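Local coordinates for probable thiol peroxidase (Chromobacterium violaceum, PDB 3KEB), which probably reduces peroxides at the expense of thiols, as a redoxin-family member of the thioredoxin superfamily, at residues E72-L77 against H103-I108; L15-D20 against S152-N157; E44-T49 against A109-L114; I88-P93 against D118-Y123; A139-L142 against V148-Y151. All blocks are in the same frame, centred on the assembly; numbering follows the deposited sequence.

Interaction 1 of 5, residues E72-L77 against H103-I108; sequences ETRRFL and HGLPNI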
# COMPACT_ATOMS: atom_id res chain seq x y z
N GLU A 72 -8.27 -16.62 -11.74
CA GLU A 72 -8.73 -18.01 -11.57
C GLU A 72 -9.88 -18.05 -10.54
O GLU A 72 -10.81 -18.84 -10.63
CB GLU A 72 -7.54 -18.89 -11.12
CG GLU A 72 -6.52 -18.99 -12.22
CD GLU A 72 -7.10 -19.54 -13.47
OE1 GLU A 72 -7.50 -20.72 -13.40
OE2 GLU A 72 -7.20 -18.81 -14.50
N THR A 73 -9.79 -17.19 -9.57
CA THR A 73 -10.81 -17.09 -8.51
C THR A 73 -12.11 -16.50 -9.13
O THR A 73 -13.18 -17.00 -8.83
CB THR A 73 -10.35 -16.17 -7.36
OG1 THR A 73 -9.12 -16.64 -6.78
CG2 THR A 73 -11.42 -16.11 -6.22
N ARG A 74 -12.00 -15.46 -9.95
CA ARG A 74 -13.17 -14.92 -10.67
C ARG A 74 -13.81 -16.00 -11.54
O ARG A 74 -15.05 -16.15 -11.56
CB ARG A 74 -12.78 -13.72 -11.56
CG ARG A 74 -12.32 -12.54 -10.75
CD ARG A 74 -12.01 -11.27 -11.57
NE ARG A 74 -10.80 -11.31 -12.39
CZ ARG A 74 -10.79 -11.32 -13.72
NH1 ARG A 74 -9.64 -11.37 -14.37
NH2 ARG A 74 -11.94 -11.34 -14.40
N ARG A 75 -12.99 -16.76 -12.27
CA ARG A 75 -13.50 -17.83 -13.09
C ARG A 75 -14.23 -18.91 -12.28
O ARG A 75 -15.32 -19.38 -12.67
CB ARG A 75 -12.41 -18.46 -13.98
CG ARG A 75 -12.03 -17.54 -15.15
CD ARG A 75 -10.75 -18.00 -15.80
NE ARG A 75 -10.35 -17.18 -16.95
CZ ARG A 75 -9.37 -17.52 -17.78
NH1 ARG A 75 -8.71 -18.68 -17.60
NH2 ARG A 75 -9.07 -16.74 -18.82
N PHE A 76 -13.66 -19.31 -11.15
CA PHE A 76 -14.32 -20.26 -10.26
C PHE A 76 -15.71 -19.75 -9.91
O PHE A 76 -16.68 -20.51 -9.93
CB PHE A 76 -13.53 -20.36 -8.98
CG PHE A 76 -14.22 -21.09 -7.92
CD1 PHE A 76 -14.46 -22.46 -8.07
CD2 PHE A 76 -14.61 -20.45 -6.77
CE1 PHE A 76 -15.11 -23.16 -7.07
CE2 PHE A 76 -15.27 -21.15 -5.75
CZ PHE A 76 -15.48 -22.51 -5.91
N LEU A 77 -15.77 -18.48 -9.54
CA LEU A 77 -17.01 -17.85 -9.08
C LEU A 77 -18.05 -17.63 -10.18
O LEU A 77 -19.21 -17.29 -9.88
CB LEU A 77 -16.71 -16.54 -8.35
CG LEU A 77 -16.05 -16.56 -7.00
CD1 LEU A 77 -15.74 -15.14 -6.57
CD2 LEU A 77 -16.95 -17.27 -6.02
N HIS A 103 -8.68 -2.99 -15.09
CA HIS A 103 -9.05 -4.41 -15.26
C HIS A 103 -10.54 -4.73 -15.06
O HIS A 103 -10.97 -5.84 -15.35
CB HIS A 103 -8.22 -5.26 -14.33
CG HIS A 103 -6.75 -5.06 -14.50
ND1 HIS A 103 -6.09 -5.40 -15.66
CD2 HIS A 103 -5.81 -4.55 -13.66
CE1 HIS A 103 -4.80 -5.09 -15.54
NE2 HIS A 103 -4.60 -4.58 -14.33
N GLY A 104 -11.33 -3.78 -14.61
CA GLY A 104 -12.77 -4.01 -14.40
C GLY A 104 -13.21 -4.62 -13.08
O GLY A 104 -13.82 -3.95 -12.25
N LEU A 105 -12.93 -5.89 -12.88
CA LEU A 105 -13.12 -6.52 -11.56
C LEU A 105 -14.55 -6.33 -11.07
O LEU A 105 -14.79 -5.89 -9.95
CB LEU A 105 -12.07 -5.97 -10.56
CG LEU A 105 -10.61 -6.12 -11.05
CD1 LEU A 105 -9.56 -5.58 -10.04
CD2 LEU A 105 -10.23 -7.60 -11.42
N PRO A 106 -15.53 -6.68 -11.91
CA PRO A 106 -16.90 -6.34 -11.57
C PRO A 106 -17.38 -6.95 -10.24
O PRO A 106 -17.20 -8.15 -9.99
CB PRO A 106 -17.72 -6.87 -12.77
CG PRO A 106 -16.83 -7.90 -13.45
CD PRO A 106 -15.42 -7.46 -13.17
N ASN A 107 -18.00 -6.14 -9.39
CA ASN A 107 -18.51 -6.60 -8.10
C ASN A 107 -17.53 -7.16 -7.10
O ASN A 107 -17.92 -7.85 -6.15
CB ASN A 107 -19.57 -7.70 -8.31
CG ASN A 107 -20.91 -7.14 -8.61
OD1 ASN A 107 -21.31 -6.18 -7.96
ND2 ASN A 107 -21.59 -7.67 -9.64
N ILE A 108 -16.24 -6.93 -7.33
CA ILE A 108 -15.23 -7.41 -6.41
C ILE A 108 -14.93 -6.24 -5.53
O ILE A 108 -14.71 -5.11 -6.02
CB ILE A 108 -13.96 -7.85 -7.14
CG1 ILE A 108 -14.29 -9.05 -8.04
CG2 ILE A 108 -12.84 -8.19 -6.17
CD1 ILE A 108 -13.18 -9.41 -9.04
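Arg74, on helix 67-77, lays its aliphatic chain against Leu105 and Ile108 in the loop between helix 93-103 and strand 109-112. Two conformers of Arg74 are modelled; the approach described holds for one of them and is uncertain to that extent. Its CB points toward the loop, although the CA atoms of Arg74 and Leu105 stay 8.4 Å apart, so the gap is bridged by side chains. CG lies 3.7 Å from Ile108 CD1. CD meets the same methyl and also touches Leu105 CD2 at 4.1 Å. NE is 3.9 Å from Leu105 CD2, which approaches the guanidinium obliquely. The chain runs extended through chi2 and bends at CG-CD (chi3 -72°), which swings NE past the isoleucine to the leucine; Arg74 crosses both side chains at about a right angle. No hydrogen bond joins the segments, so the evidence is for packing of the methylenes, with NE at the leucine. A type II beta turn from Leu105 to Ile108, closed by Ile108 N to Leu105 O at 3.2 Å, presents the two apolar residues together. Ile108 also packs on Leu85 and Val87 of strand 84-89, while Thr73 and Leu77 of the helix rest on strands 84-89 and 51-55.

Interaction 2 of 5, residues L15-D20 against S152-N157; sequences LPVIGD and SERLAN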
# COMPACT_ATOMS: atom_id res chain seq x y z
N LEU A 15 9.45 -18.18 3.85
CA LEU A 15 9.18 -17.09 4.78
C LEU A 15 8.11 -17.48 5.78
O LEU A 15 7.06 -18.05 5.41
CB LEU A 15 8.71 -15.87 4.01
CG LEU A 15 9.65 -15.41 2.87
CD1 LEU A 15 8.99 -14.23 2.09
CD2 LEU A 15 11.12 -15.12 3.36
N PRO A 16 8.34 -17.17 7.06
CA PRO A 16 7.23 -17.43 8.01
C PRO A 16 6.02 -16.59 7.79
O PRO A 16 6.13 -15.44 7.28
CB PRO A 16 7.85 -17.12 9.39
CG PRO A 16 9.37 -16.84 9.14
CD PRO A 16 9.48 -16.48 7.68
N VAL A 17 4.87 -17.16 8.11
CA VAL A 17 3.60 -16.46 8.10
C VAL A 17 3.08 -16.57 9.52
O VAL A 17 3.05 -17.66 10.10
CB VAL A 17 2.63 -17.07 7.11
CG1 VAL A 17 1.27 -16.29 7.06
CG2 VAL A 17 3.32 -17.12 5.69
N ILE A 18 2.67 -15.43 10.07
CA ILE A 18 2.44 -15.25 11.46
C ILE A 18 0.98 -14.93 11.78
O ILE A 18 0.33 -14.20 11.04
CB ILE A 18 3.31 -14.06 12.00
CG1 ILE A 18 4.80 -14.30 11.73
CG2 ILE A 18 3.05 -13.90 13.47
CD1 ILE A 18 5.28 -15.56 12.34
N GLY A 19 0.49 -15.44 12.92
CA GLY A 19 -0.85 -15.14 13.39
C GLY A 19 -1.72 -16.37 13.35
O GLY A 19 -1.33 -17.40 12.83
N ASP A 20 -2.96 -16.23 13.81
CA ASP A 20 -3.93 -17.32 13.88
C ASP A 20 -4.87 -17.23 12.68
O ASP A 20 -5.76 -16.39 12.61
CB ASP A 20 -4.76 -17.20 15.15
CG ASP A 20 -3.93 -17.47 16.43
OD1 ASP A 20 -2.85 -18.10 16.34
OD2 ASP A 20 -4.40 -17.08 17.51
N SER A 152 -10.97 -22.77 4.67
CA SER A 152 -9.88 -21.78 4.64
C SER A 152 -8.57 -22.45 4.19
O SER A 152 -8.33 -23.60 4.53
CB SER A 152 -9.73 -21.04 6.00
OG SER A 152 -9.27 -21.89 7.04
N GLU A 153 -7.72 -21.74 3.46
CA GLU A 153 -6.48 -22.29 2.99
C GLU A 153 -5.50 -21.15 2.82
O GLU A 153 -5.82 -20.12 2.21
CB GLU A 153 -6.72 -23.00 1.64
CG GLU A 153 -5.46 -23.54 0.96
CD GLU A 153 -5.69 -23.94 -0.50
OE1 GLU A 153 -6.77 -23.68 -1.09
OE2 GLU A 153 -4.78 -24.54 -1.05
N ARG A 154 -4.28 -21.35 3.28
CA ARG A 154 -3.18 -20.47 2.89
C ARG A 154 -2.30 -21.16 1.91
O ARG A 154 -2.06 -22.35 2.03
CB ARG A 154 -2.35 -20.16 4.12
CG ARG A 154 -3.07 -19.32 4.99
CD ARG A 154 -2.26 -18.97 6.19
NE ARG A 154 -2.14 -20.09 7.13
CZ ARG A 154 -1.58 -20.01 8.33
NH1 ARG A 154 -1.06 -18.88 8.75
NH2 ARG A 154 -1.48 -21.08 9.15
N LEU A 155 -1.89 -20.44 0.87
CA LEU A 155 -1.00 -21.00 -0.09
C LEU A 155 0.38 -21.21 0.51
O LEU A 155 0.94 -20.32 1.14
CB LEU A 155 -0.88 -20.05 -1.31
CG LEU A 155 -2.09 -19.83 -2.19
CD1 LEU A 155 -1.60 -18.98 -3.45
CD2 LEU A 155 -2.71 -21.18 -2.55
N ALA A 156 0.95 -22.38 0.25
CA ALA A 156 2.33 -22.69 0.63
C ALA A 156 3.40 -22.17 -0.35
O ALA A 156 4.57 -22.17 -0.01
CB ALA A 156 2.51 -24.21 0.90
N ASN A 157 2.97 -21.75 -1.54
CA ASN A 157 3.85 -21.23 -2.58
C ASN A 157 3.06 -20.17 -3.34
O ASN A 157 1.91 -20.41 -3.65
CB ASN A 157 4.30 -22.33 -3.56
CG ASN A 157 5.36 -21.85 -4.54
OD1 ASN A 157 5.13 -20.93 -5.31
ND2 ASN A 157 6.53 -22.50 -4.54
O HOH W 1 0.68 -18.59 11.44
O HOH W 2 -2.46 -20.14 12.16
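Val17 and Gly19 meet Arg154 where the chain leaving the N-terminal hairpin (strands 7-10 and 13-16) passes the end of strand 149-154, an outermost strand of the central sheet in the redoxin fold. Val17 comes first: its CB is directed toward the strand, with CG1 anti to the backbone N (chi1 -178°) and 3.9 Å from Arg154 NH1. The two side chains slide past each other in opposite directions, and the methyl meets the guanidinium obliquely. Val17 O is 2.9 Å from water 1. After Ile18, whose CB points away, Gly19 offers its carbonyl. Gly19 O lies 4.3 Å from Arg154 NH1, too far for a direct hydrogen bond, but only 2.7 Å from water 1, which thus joins both carbonyls to the arginine. Arg154 bends at chi3 (-75°), bringing its guanidinium to this bridge; NH1 also donates to Gly124 O, just after helix 119-122, and the group makes a cation-pi contact with Phe6 of the N-terminal chain. A second bridge runs through water 2, 3.0 Å from Gly19 O; its leg to Arg154 NH2, at 3.3 Å, is the weak one. Water 1 lies in the guanidinium plane at its edge, accepting from Arg154 NH1 at 3.2 Å.

Interaction 3 of 5, residues E44-T49 against A109-L114; sequences ESFSHT and ALLSTL
One face of the central mixed sheet is packed by Phe46, which comes from the loop between strands 40-42 and 51-55 and rests on Ala109 and Leu111 of strand 109-112. Ala109 and Leu111, two positions apart on the strand, both direct CB toward the loop, which is why one ring can touch both. Phe46 CE1 is 3.9 Å from Ala109 CB, and CE2, on the other side of CZ, is 4.1 Å from Leu111 CD1. CZ lies between the two contacts, 4.1 Å from Ala109 CB and 4.2 Å from Leu111 CD1. The distal rim of the phenyl group therefore carries the whole contact, and both methyls approach it obliquely. Phe46 and Leu111 come from opposite directions, the leucine CD1 meeting the CE2-CZ part of the ring. With CG anti to the carbonyl carbon (chi1 -50°), Phe46 sends its ring from the loop to the strand; the backbones remain well separated, 9.6 Å between the CA atoms of Phe46 and Ala109. On one face of the ring sits Ser45 CB, 3.9 Å above the plane and offset toward the rim.

Further apolar partners are Phe31 and Ile86, touched by both Phe46 and Leu111, and Leu33 of strand 32-35, which Leu111 also reaches. Beyond the contact, Ser112 OG accepts from Leu114 N at 3.0 Å, with an N-H...O angle of 163°, an ST turn at the end of the strand. The arrangement as a whole is a loop residue covering part of one face of the sheet in a thioredoxin-like fold.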
# COMPACT_ATOMS: atom_id res chain seq x y z
N GLU A 44 -19.59 -5.68 8.63
CA GLU A 44 -20.95 -5.14 8.47
C GLU A 44 -21.19 -4.49 7.14
O GLU A 44 -22.32 -4.32 6.75
CB GLU A 44 -21.26 -4.10 9.55
CG GLU A 44 -21.37 -4.71 10.94
CD GLU A 44 -20.08 -5.37 11.42
OE1 GLU A 44 -18.96 -4.80 11.22
OE2 GLU A 44 -20.20 -6.49 11.98
N SER A 45 -20.13 -4.08 6.43
CA SER A 45 -20.30 -3.51 5.11
C SER A 45 -20.81 -4.55 4.11
O SER A 45 -21.20 -4.17 3.03
CB SER A 45 -18.97 -3.00 4.53
OG SER A 45 -18.39 -2.10 5.40
N PHE A 46 -20.64 -5.84 4.44
CA PHE A 46 -20.99 -6.96 3.58
C PHE A 46 -22.01 -7.80 4.32
O PHE A 46 -21.86 -9.00 4.49
CB PHE A 46 -19.74 -7.78 3.25
CG PHE A 46 -18.61 -6.93 2.77
CD1 PHE A 46 -18.64 -6.42 1.49
CD2 PHE A 46 -17.58 -6.57 3.61
CE1 PHE A 46 -17.63 -5.61 1.03
CE2 PHE A 46 -16.54 -5.78 3.14
CZ PHE A 46 -16.59 -5.28 1.84
N SER A 47 -23.09 -7.16 4.75
CA SER A 47 -24.07 -7.90 5.51
C SER A 47 -25.00 -8.71 4.59
O SER A 47 -25.17 -8.43 3.37
CB SER A 47 -24.81 -6.99 6.49
OG SER A 47 -25.40 -5.94 5.75
N HIS A 48 -25.51 -9.77 5.19
CA HIS A 48 -26.43 -10.69 4.56
C HIS A 48 -25.93 -11.26 3.23
O HIS A 48 -26.70 -11.38 2.27
CB HIS A 48 -27.81 -10.02 4.40
CG HIS A 48 -28.37 -9.54 5.71
ND1 HIS A 48 -28.36 -8.20 6.09
CD2 HIS A 48 -28.95 -10.21 6.74
CE1 HIS A 48 -28.94 -8.08 7.27
NE2 HIS A 48 -29.31 -9.28 7.68
N THR A 49 -24.64 -11.60 3.16
CA THR A 49 -24.15 -12.33 2.02
C THR A 49 -23.05 -13.28 2.40
O THR A 49 -22.21 -12.96 3.26
CB THR A 49 -23.64 -11.39 0.85
OG1 THR A 49 -23.25 -12.21 -0.26
CG2 THR A 49 -22.46 -10.54 1.27
N ALA A 109 -14.96 -6.46 -4.22
CA ALA A 109 -14.51 -5.47 -3.28
C ALA A 109 -12.99 -5.55 -3.24
O ALA A 109 -12.44 -6.64 -3.25
CB ALA A 109 -15.08 -5.74 -1.91
N LEU A 110 -12.35 -4.37 -3.17
CA LEU A 110 -10.90 -4.23 -3.07
C LEU A 110 -10.58 -3.41 -1.83
O LEU A 110 -10.94 -2.20 -1.74
CB LEU A 110 -10.42 -3.51 -4.34
CG LEU A 110 -10.66 -4.23 -5.66
CD1 LEU A 110 -10.32 -3.33 -6.83
CD2 LEU A 110 -9.79 -5.52 -5.75
N LEU A 111 -9.97 -4.06 -0.85
CA LEU A 111 -9.72 -3.47 0.46
C LEU A 111 -8.25 -3.45 0.74
O LEU A 111 -7.55 -4.42 0.49
CB LEU A 111 -10.42 -4.27 1.55
CG LEU A 111 -11.91 -4.59 1.29
CD1 LEU A 111 -12.49 -5.25 2.58
CD2 LEU A 111 -12.74 -3.35 0.89
N SER A 112 -7.82 -2.34 1.34
CA SER A 112 -6.46 -2.07 1.69
C SER A 112 -6.29 -2.15 3.20
O SER A 112 -7.19 -1.73 3.98
CB SER A 112 -6.09 -0.67 1.25
OG SER A 112 -4.87 -0.27 1.82
N THR A 113 -5.15 -2.67 3.61
CA THR A 113 -4.83 -2.75 5.02
C THR A 113 -4.15 -1.50 5.54
O THR A 113 -3.67 -1.48 6.71
CB THR A 113 -3.94 -3.93 5.33
OG1 THR A 113 -2.71 -3.81 4.62
CG2 THR A 113 -4.63 -5.26 4.89
N LEU A 114 -4.10 -0.43 4.75
CA LEU A 114 -3.35 0.73 5.29
C LEU A 114 -3.99 1.33 6.56
O LEU A 114 -3.28 1.78 7.40
CB LEU A 114 -3.04 1.80 4.22
CG LEU A 114 -3.96 2.96 4.16
CD1 LEU A 114 -3.56 4.05 3.14
CD2 LEU A 114 -5.30 2.34 3.82

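Interaction 4 of 5, residues I88-P93 against D118-Y123; sequences ITVDSP and DFHKRY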
# COMPACT_ATOMS: atom_id res chain seq x y z
N ILE A 88 -8.30 -8.51 -0.30
CA ILE A 88 -7.63 -7.70 0.69
C ILE A 88 -6.13 -7.74 0.40
O ILE A 88 -5.56 -8.84 0.21
CB ILE A 88 -7.89 -8.17 2.14
CG1 ILE A 88 -9.42 -8.18 2.40
CG2 ILE A 88 -7.13 -7.26 3.18
CD1 ILE A 88 -9.85 -8.80 3.73
N THR A 89 -5.50 -6.55 0.37
CA THR A 89 -4.08 -6.48 0.18
C THR A 89 -3.46 -5.29 0.87
O THR A 89 -4.15 -4.42 1.41
CB THR A 89 -3.64 -6.40 -1.31
OG1 THR A 89 -3.83 -5.08 -1.79
CG2 THR A 89 -4.42 -7.34 -2.28
N VAL A 90 -2.15 -5.21 0.79
CA VAL A 90 -1.38 -4.10 1.32
C VAL A 90 -1.32 -2.90 0.40
O VAL A 90 -0.78 -1.84 0.78
CB VAL A 90 0.08 -4.55 1.70
CG1 VAL A 90 1.03 -4.54 0.49
CG2 VAL A 90 0.61 -3.69 2.82
N ASP A 91 -1.86 -3.05 -0.80
CA ASP A 91 -1.86 -1.95 -1.76
C ASP A 91 -2.60 -0.74 -1.21
O ASP A 91 -3.53 -0.88 -0.39
CB ASP A 91 -2.54 -2.36 -3.05
CG ASP A 91 -1.84 -3.48 -3.73
OD1 ASP A 91 -0.61 -3.36 -3.94
OD2 ASP A 91 -2.53 -4.47 -4.11
N SER A 92 -2.21 0.43 -1.68
CA SER A 92 -2.92 1.65 -1.31
C SER A 92 -4.34 1.62 -1.94
O SER A 92 -4.53 1.05 -3.02
CB SER A 92 -2.20 2.88 -1.80
OG SER A 92 -2.17 2.89 -3.22
N PRO A 93 -5.30 2.33 -1.30
CA PRO A 93 -6.56 2.52 -1.99
C PRO A 93 -6.40 3.09 -3.40
O PRO A 93 -7.11 2.67 -4.32
CB PRO A 93 -7.30 3.47 -1.08
CG PRO A 93 -6.78 3.19 0.30
CD PRO A 93 -5.31 2.86 0.07
N ASP A 118 -2.63 -4.26 11.55
CA ASP A 118 -2.91 -5.36 12.50
C ASP A 118 -3.99 -6.41 12.03
O ASP A 118 -4.16 -7.51 12.62
CB ASP A 118 -3.36 -4.77 13.80
CG ASP A 118 -4.79 -4.40 13.77
OD1 ASP A 118 -5.18 -3.60 12.88
OD2 ASP A 118 -5.53 -4.95 14.61
N PHE A 119 -4.70 -6.08 10.96
CA PHE A 119 -5.45 -7.07 10.22
C PHE A 119 -4.56 -8.31 9.96
O PHE A 119 -4.99 -9.44 10.14
CB PHE A 119 -5.83 -6.51 8.85
CG PHE A 119 -6.36 -7.54 7.92
CD1 PHE A 119 -7.70 -7.93 7.99
CD2 PHE A 119 -5.54 -8.15 7.00
CE1 PHE A 119 -8.17 -8.90 7.17
CE2 PHE A 119 -6.01 -9.12 6.21
CZ PHE A 119 -7.36 -9.50 6.28
N HIS A 120 -3.33 -8.08 9.50
CA HIS A 120 -2.47 -9.21 9.12
C HIS A 120 -2.29 -10.25 10.24
O HIS A 120 -2.46 -11.43 10.03
CB HIS A 120 -1.07 -8.75 8.69
CG HIS A 120 -1.00 -7.80 7.53
ND1 HIS A 120 -1.77 -6.67 7.40
CD2 HIS A 120 -0.09 -7.74 6.52
CE1 HIS A 120 -1.43 -6.03 6.29
NE2 HIS A 120 -0.39 -6.65 5.76
N LYS A 121 -1.97 -9.83 11.45
CA LYS A 121 -1.76 -10.81 12.47
C LYS A 121 -3.09 -11.47 12.84
O LYS A 121 -3.15 -12.69 13.04
CB LYS A 121 -1.09 -10.19 13.68
CG LYS A 121 -0.70 -11.22 14.73
CD LYS A 121 0.56 -10.76 15.50
CE LYS A 121 0.99 -11.83 16.50
NZ LYS A 121 2.04 -11.33 17.45
N ARG A 122 -4.16 -10.67 12.89
CA ARG A 122 -5.47 -11.13 13.32
C ARG A 122 -6.05 -12.18 12.37
O ARG A 122 -6.88 -12.97 12.78
CB ARG A 122 -6.46 -9.93 13.47
CG ARG A 122 -6.19 -9.01 14.73
CD ARG A 122 -7.07 -7.68 14.84
NE ARG A 122 -8.50 -7.84 14.59
CZ ARG A 122 -9.38 -8.45 15.40
NH1 ARG A 122 -9.00 -8.96 16.57
NH2 ARG A 122 -10.64 -8.53 15.04
N TYR A 123 -5.64 -12.15 11.09
CA TYR A 123 -6.10 -13.11 10.06
C TYR A 123 -5.02 -14.16 9.73
O TYR A 123 -5.22 -14.99 8.86
CB TYR A 123 -6.54 -12.40 8.79
CG TYR A 123 -8.05 -12.12 8.79
CD1 TYR A 123 -8.58 -11.17 9.62
CD2 TYR A 123 -8.92 -12.86 7.99
CE1 TYR A 123 -9.93 -10.93 9.68
CE2 TYR A 123 -10.29 -12.59 8.01
CZ TYR A 123 -10.80 -11.64 8.86
OH TYR A 123 -12.15 -11.39 8.92
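Apolar packing between Ile88, near the end of strand 84-89, and Phe119, on helix 119-122, sets this short helix against the central sheet of the thioredoxin-like fold. Two branches of the isoleucine do the touching. Ile88 CG2 lies over one face of the phenyl ring as a CH-pi contact, 4.1 Å from the Phe119 ring centroid and 29° off its normal. Ile88 CD1 reaches the outer end of the ring, 3.6 Å from Phe119 CZ. The phenylalanine CG is anti to its own backbone N (chi1 169°), which carries the ring to the strand although the CA atoms of Ile88 and Phe119 are 9.8 Å apart.

Two residues on, Val90 CG2 sits at the edge of the His120 imidazole, a loose contact left uncertain by a second Val90 conformer; His120 NE2 has a weak hydrogen bond to Gly134 O. Within the 118-123 segment, Phe119 CE1 lies 3.4 Å above the plane of the Tyr123 ring, offset toward its rim.

Hydrogen bonds shape the strand's exit. Thr89 OG1 accepts from Asp91 N at 3.0 Å, forming an ST turn, and Asp91 OD1 also bonds Ser92 OG of the second subunit, placing this turn at the dimer interface. Thr89 OG1 in turn donates to Asp91 OD2 at 2.7 Å, meeting it from above the carboxylate plane.

Interaction 5 of 5, residues A139-L142 against V148-Y151; sequences AIIL and VVHY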
# COMPACT_ATOMS: atom_id res chain seq x y z
N ALA A 139 -4.16 -16.20 0.78
CA ALA A 139 -5.08 -17.08 1.49
C ALA A 139 -6.50 -16.90 0.97
O ALA A 139 -6.84 -15.93 0.23
CB ALA A 139 -4.99 -16.85 3.02
N ILE A 140 -7.30 -17.91 1.23
CA ILE A 140 -8.69 -17.87 0.81
C ILE A 140 -9.52 -18.34 1.92
O ILE A 140 -9.15 -19.30 2.60
CB ILE A 140 -8.97 -18.70 -0.48
CG1 ILE A 140 -10.41 -18.52 -0.94
CG2 ILE A 140 -8.65 -20.23 -0.31
CD1 ILE A 140 -10.60 -18.96 -2.47
N ILE A 141 -10.66 -17.69 2.11
CA ILE A 141 -11.61 -18.08 3.17
C ILE A 141 -13.03 -17.95 2.68
O ILE A 141 -13.45 -16.89 2.26
CB ILE A 141 -11.50 -17.16 4.39
CG1 ILE A 141 -10.09 -17.13 4.95
CG2 ILE A 141 -12.51 -17.58 5.52
CD1 ILE A 141 -9.88 -16.08 6.05
N LEU A 142 -13.75 -19.07 2.69
CA LEU A 142 -15.16 -19.11 2.37
C LEU A 142 -15.94 -19.03 3.68
O LEU A 142 -15.77 -19.87 4.59
CB LEU A 142 -15.52 -20.43 1.68
CG LEU A 142 -16.99 -20.73 1.44
CD1 LEU A 142 -17.59 -19.75 0.42
CD2 LEU A 142 -17.16 -22.25 1.07
N VAL A 148 -19.53 -17.33 9.44
CA VAL A 148 -18.89 -18.56 9.88
C VAL A 148 -18.09 -19.14 8.74
O VAL A 148 -18.57 -19.24 7.59
CB VAL A 148 -19.94 -19.57 10.39
CG1 VAL A 148 -19.31 -20.93 10.58
CG2 VAL A 148 -20.52 -19.06 11.68
N VAL A 149 -16.86 -19.56 9.07
CA VAL A 149 -15.93 -20.14 8.09
C VAL A 149 -16.31 -21.58 7.73
O VAL A 149 -16.50 -22.42 8.63
CB VAL A 149 -14.47 -20.06 8.63
CG1 VAL A 149 -13.45 -20.71 7.66
CG2 VAL A 149 -14.05 -18.60 8.82
N HIS A 150 -16.43 -21.86 6.42
CA HIS A 150 -16.67 -23.24 5.89
C HIS A 150 -15.43 -23.91 5.27
O HIS A 150 -15.29 -25.15 5.24
CB HIS A 150 -17.78 -23.23 4.83
CG HIS A 150 -19.13 -22.96 5.38
ND1 HIS A 150 -20.16 -23.88 5.33
CD2 HIS A 150 -19.63 -21.88 6.02
CE1 HIS A 150 -21.23 -23.37 5.92
NE2 HIS A 150 -20.93 -22.16 6.35
N TYR A 151 -14.49 -23.08 4.82
CA TYR A 151 -13.24 -23.53 4.23
C TYR A 151 -12.21 -22.42 4.36
O TYR A 151 -12.53 -21.23 4.13
CB TYR A 151 -13.46 -23.84 2.71
CG TYR A 151 -12.22 -24.25 2.04
CD1 TYR A 151 -11.83 -25.56 2.07
CD2 TYR A 151 -11.37 -23.30 1.43
CE1 TYR A 151 -10.63 -25.96 1.45
CE2 TYR A 151 -10.16 -23.69 0.82
CZ TYR A 151 -9.82 -25.03 0.82
OH TYR A 151 -8.65 -25.49 0.25
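Leu142 pairs with Tyr151 and His150 in a classic beta bulge of the antiparallel hairpin formed by strands 139-143 and 149-154, at one margin of the central sheet.

Backbone hydrogen bonds give the evidence. Leu142 N donates to Tyr151 O at 2.9 Å, the stronger link of the hydrogen-bonded pair. Leu142 O takes two donors from successive residues: His150 N at 2.8 Å, with an N-H...O angle of 165°, and Tyr151 N weakly at 3.5 Å. The extra residue sits opposite a single leucine, and the chain turns a corner at His150. Two CA-H...O contacts join in, from Ile141 CA to Tyr151 O and from Val149 CA to Leu142 O.

Apolar contacts lie on both sides of the pair. Leu142 and Tyr151 project from the same face, with Leu142 CB 4.1 Å from Tyr151 CB. Leu142 CD2 rests 3.9 Å from His150 CB. This face packs against helix 164-177, where Leu142 touches Leu171 and Tyr151 touches Ile167 and Leu170. The Ile141 and Val149 side chains cross at a slant, Ile141 CG2 to Val149 CG2 3.8 Å.

Polar ends are anchored separately. His150 NE2 is hydrogen-bonded to Asp144 OD2 in the connecting turn, and Tyr151 OH makes a weak bond with Glu153 OE1.

The tyrosine ring runs back along the neighbouring strand. With CG anti to the backbone N (chi1 178°), it places its edge against an isoleucine: Ile140 CG2 lies in the ring plane, 3.9 Å from Tyr151 CE2.

Overall arrangement
Interaction 5 alone joins its segments by direct backbone hydrogen bonds, as neighbouring strands require. Interactions 1 and 4 are buried, on opposite sides of the chain's centre and about 20 Å apart between centres: interaction 1 packs an arginine's chain on a loop, while interaction 4 sets a helix against a strand. Interactions 2, 3 and 5 are partly buried, but only interaction 2 is bridged by water, where an arginine leaves strand 149-154, which interaction 5 shares. Interactions 3 and 4 hold adjacent parallel strands and meet through Ser112 OG and Asp91 O, 2.7 Å apart. Leu105 and Leu110 link interactions 1 and 3, and Tyr123 and Ile141 link 4 and 5.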